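Local coordinates for protein flavodoxin (Bacillus cereus, PDB 6FSG) that binds flavin mononucleotide and probably serves as a low-potential electron donor to a number of redox enzymes, at residues K2-F7 against D50-G55. Numbering follows the deposited sequence. Where two conformers were deposited one is given.
Sequences KLVMIF and DGIILG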
loop_
_atom_site.group_PDB
_atom_site.type_symbol
_atom_site.label_atom_id
_atom_site.label_comp_id
_atom_site.label_asym_id
_atom_site.label_seq_id
_atom_site.Cartn_x
_atom_site.Cartn_y
_atom_site.Cartn_z
ATOM N N LYS A 2 4.685 0.422 15.399
ATOM C CA LYS A 2 4.387 -0.868 14.792
ATOM C C LYS A 2 3.547 -0.657 13.540
ATOM O O LYS A 2 2.490 -0.018 13.589
ATOM C CB LYS A 2 3.671 -1.800 15.772
ATOM C CG LYS A 2 3.823 -3.260 15.391
ATOM C CD LYS A 2 3.262 -4.238 16.421
ATOM C CE LYS A 2 3.175 -5.618 15.781
ATOM N NZ LYS A 2 2.679 -6.728 16.641
ATOM N N LEU A 3 4.019 -1.204 12.428
ATOM C CA LEU A 3 3.449 -0.935 11.121
ATOM C C LEU A 3 3.042 -2.231 10.436
ATOM O O LEU A 3 3.575 -3.305 10.717
ATOM C CB LEU A 3 4.472 -0.206 10.244
ATOM C CG LEU A 3 5.125 1.010 10.904
ATOM C CD1 LEU A 3 6.213 1.536 9.994
ATOM C CD2 LEU A 3 4.137 2.119 11.251
ATOM N N VAL A 4 2.091 -2.112 9.516
ATOM C CA VAL A 4 1.667 -3.228 8.681
ATOM C C VAL A 4 1.647 -2.790 7.224
ATOM O O VAL A 4 1.257 -1.661 6.903
ATOM C CB VAL A 4 0.295 -3.792 9.126
ATOM C CG1 VAL A 4 -0.829 -2.774 8.939
ATOM C CG2 VAL A 4 -0.011 -5.117 8.398
ATOM N N MET A 5 2.076 -3.695 6.347
ATOM C CA MET A 5 1.988 -3.518 4.904
ATOM C C MET A 5 1.241 -4.714 4.333
ATOM O O MET A 5 1.605 -5.862 4.602
ATOM C CB MET A 5 3.384 -3.441 4.265
ATOM C CG MET A 5 3.373 -3.282 2.748
ATOM S SD MET A 5 4.987 -3.354 1.953
ATOM C CE MET A 5 5.692 -1.779 2.431
ATOM N N ILE A 6 0.224 -4.452 3.522
ATOM C CA ILE A 6 -0.490 -5.509 2.817
ATOM C C ILE A 6 -0.418 -5.214 1.334
ATOM O O ILE A 6 -0.877 -4.157 0.881
ATOM C CB ILE A 6 -1.942 -5.655 3.292
ATOM C CG1 ILE A 6 -1.939 -6.045 4.769
ATOM C CG2 ILE A 6 -2.678 -6.683 2.434
ATOM C CD1 ILE A 6 -3.285 -6.028 5.397
ATOM N N PHE A 7 0.142 -6.144 0.575
ATOM C CA PHE A 7 0.360 -5.940 -0.853
ATOM C C PHE A 7 -0.235 -7.075 -1.680
ATOM O O PHE A 7 -0.405 -8.208 -1.212
ATOM C CB PHE A 7 1.854 -5.770 -1.208
ATOM C CG PHE A 7 2.605 -7.060 -1.204
ATOM C CD1 PHE A 7 3.125 -7.572 -0.024
ATOM C CD2 PHE A 7 2.745 -7.796 -2.370
ATOM C CE1 PHE A 7 3.786 -8.799 -0.010
ATOM C CE2 PHE A 7 3.406 -9.005 -2.366
ATOM C CZ PHE A 7 3.929 -9.512 -1.188
ATOM N N ASP A 50 0.050 1.192 14.055
ATOM C CA ASP A 50 0.176 2.642 14.090
ATOM C C ASP A 50 0.221 3.247 12.696
ATOM O O ASP A 50 -0.152 4.408 12.506
ATOM C CB ASP A 50 1.480 3.006 14.808
ATOM C CG ASP A 50 1.536 2.481 16.243
ATOM O OD1 ASP A 50 0.482 2.452 16.905
ATOM O OD2 ASP A 50 2.635 2.109 16.724
ATOM N N GLY A 51 0.719 2.491 11.737
ATOM C CA GLY A 51 0.813 2.953 10.369
ATOM C C GLY A 51 0.502 1.797 9.446
ATOM O O GLY A 51 0.780 0.636 9.755
ATOM N N ILE A 52 -0.086 2.136 8.302
ATOM C CA ILE A 52 -0.623 1.171 7.354
ATOM C C ILE A 52 -0.147 1.542 5.960
ATOM O O ILE A 52 -0.348 2.677 5.520
ATOM C CB ILE A 52 -2.164 1.193 7.369
ATOM C CG1 ILE A 52 -2.713 0.793 8.744
ATOM C CG2 ILE A 52 -2.690 0.314 6.261
ATOM C CD1 ILE A 52 -4.159 1.211 8.947
ATOM N N ILE A 53 0.432 0.587 5.243
ATOM C CA ILE A 53 0.807 0.801 3.850
ATOM C C ILE A 53 0.163 -0.293 3.011
ATOM O O ILE A 53 0.329 -1.480 3.303
ATOM C CB ILE A 53 2.338 0.806 3.659
ATOM C CG1 ILE A 53 3.018 1.835 4.565
ATOM C CG2 ILE A 53 2.679 1.076 2.202
ATOM C CD1 ILE A 53 4.545 1.794 4.523
ATOM N N LEU A 54 -0.574 0.100 1.977
ATOM C CA LEU A 54 -1.182 -0.856 1.060
ATOM C C LEU A 54 -0.523 -0.754 -0.308
ATOM O O LEU A 54 -0.192 0.340 -0.766
ATOM C CB LEU A 54 -2.693 -0.626 0.921
ATOM C CG LEU A 54 -3.478 -0.580 2.237
ATOM C CD1 LEU A 54 -4.968 -0.335 1.977
ATOM C CD2 LEU A 54 -3.291 -1.846 3.073
ATOM N N GLY A 55 -0.325 -1.901 -0.952
ATOM C CA GLY A 55 0.235 -1.934 -2.287
ATOM C C GLY A 55 -0.629 -2.769 -3.210
ATOM O O GLY A 55 -1.019 -3.885 -2.848
#
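The carboxylate of D50 reaches back to K2 at the start of strand 2-7, D50 itself lying just before strand 51-55: its OD2 takes the backbone N of K2 at 3.0 Å, nearly straight at the hydrogen, on the anti side and well out of the carboxylate plane. The main-chain N of D50 returns a bond to K2 O at 2.8 Å, so this residue grips K2 twice. CG of D50 stands beside its own N (chi1 -60°), which keeps the carboxylate on the side of K2. At the far end the ring of F7 swings away from G55; of the side chain, CB alone comes close, 3.8 Å from G55 O, while the side chain touches V34 and D36 of strand 31-36 and E15 of helix 13-26.

Between these ends the backbones run parallel, with V4 N hydrogen-bonded to G51 O, V4 O to I53 N, I6 N to I53 O, and I6 O to G55 N. The CA-H groups of L3, M5 and F7 make CA-H...O contacts with the carbonyl oxygens of G51, I53 and G55. These are adjacent inner strands of the five-stranded parallel sheet of the flavodoxin fold, order 2-1-3-4-5; 2-7 is also hydrogen-bonded to 31-36. Their C-terminal ends lead to the FMN site, F7 lying beside S9 and G55 beside T14, both of which bind FMN.

On the face with L3, M5 and I53, CD2 of L3 lies over the bare backbone of G51, 3.5 Å from its CA. M5 runs out extended, then bends at chi3 (-73°), setting CE 4.2 Å from I53 CG2; F88 touches both residues. On the other face V4 and I52 lie side by side, CG1 to CG1 at 4.0 Å.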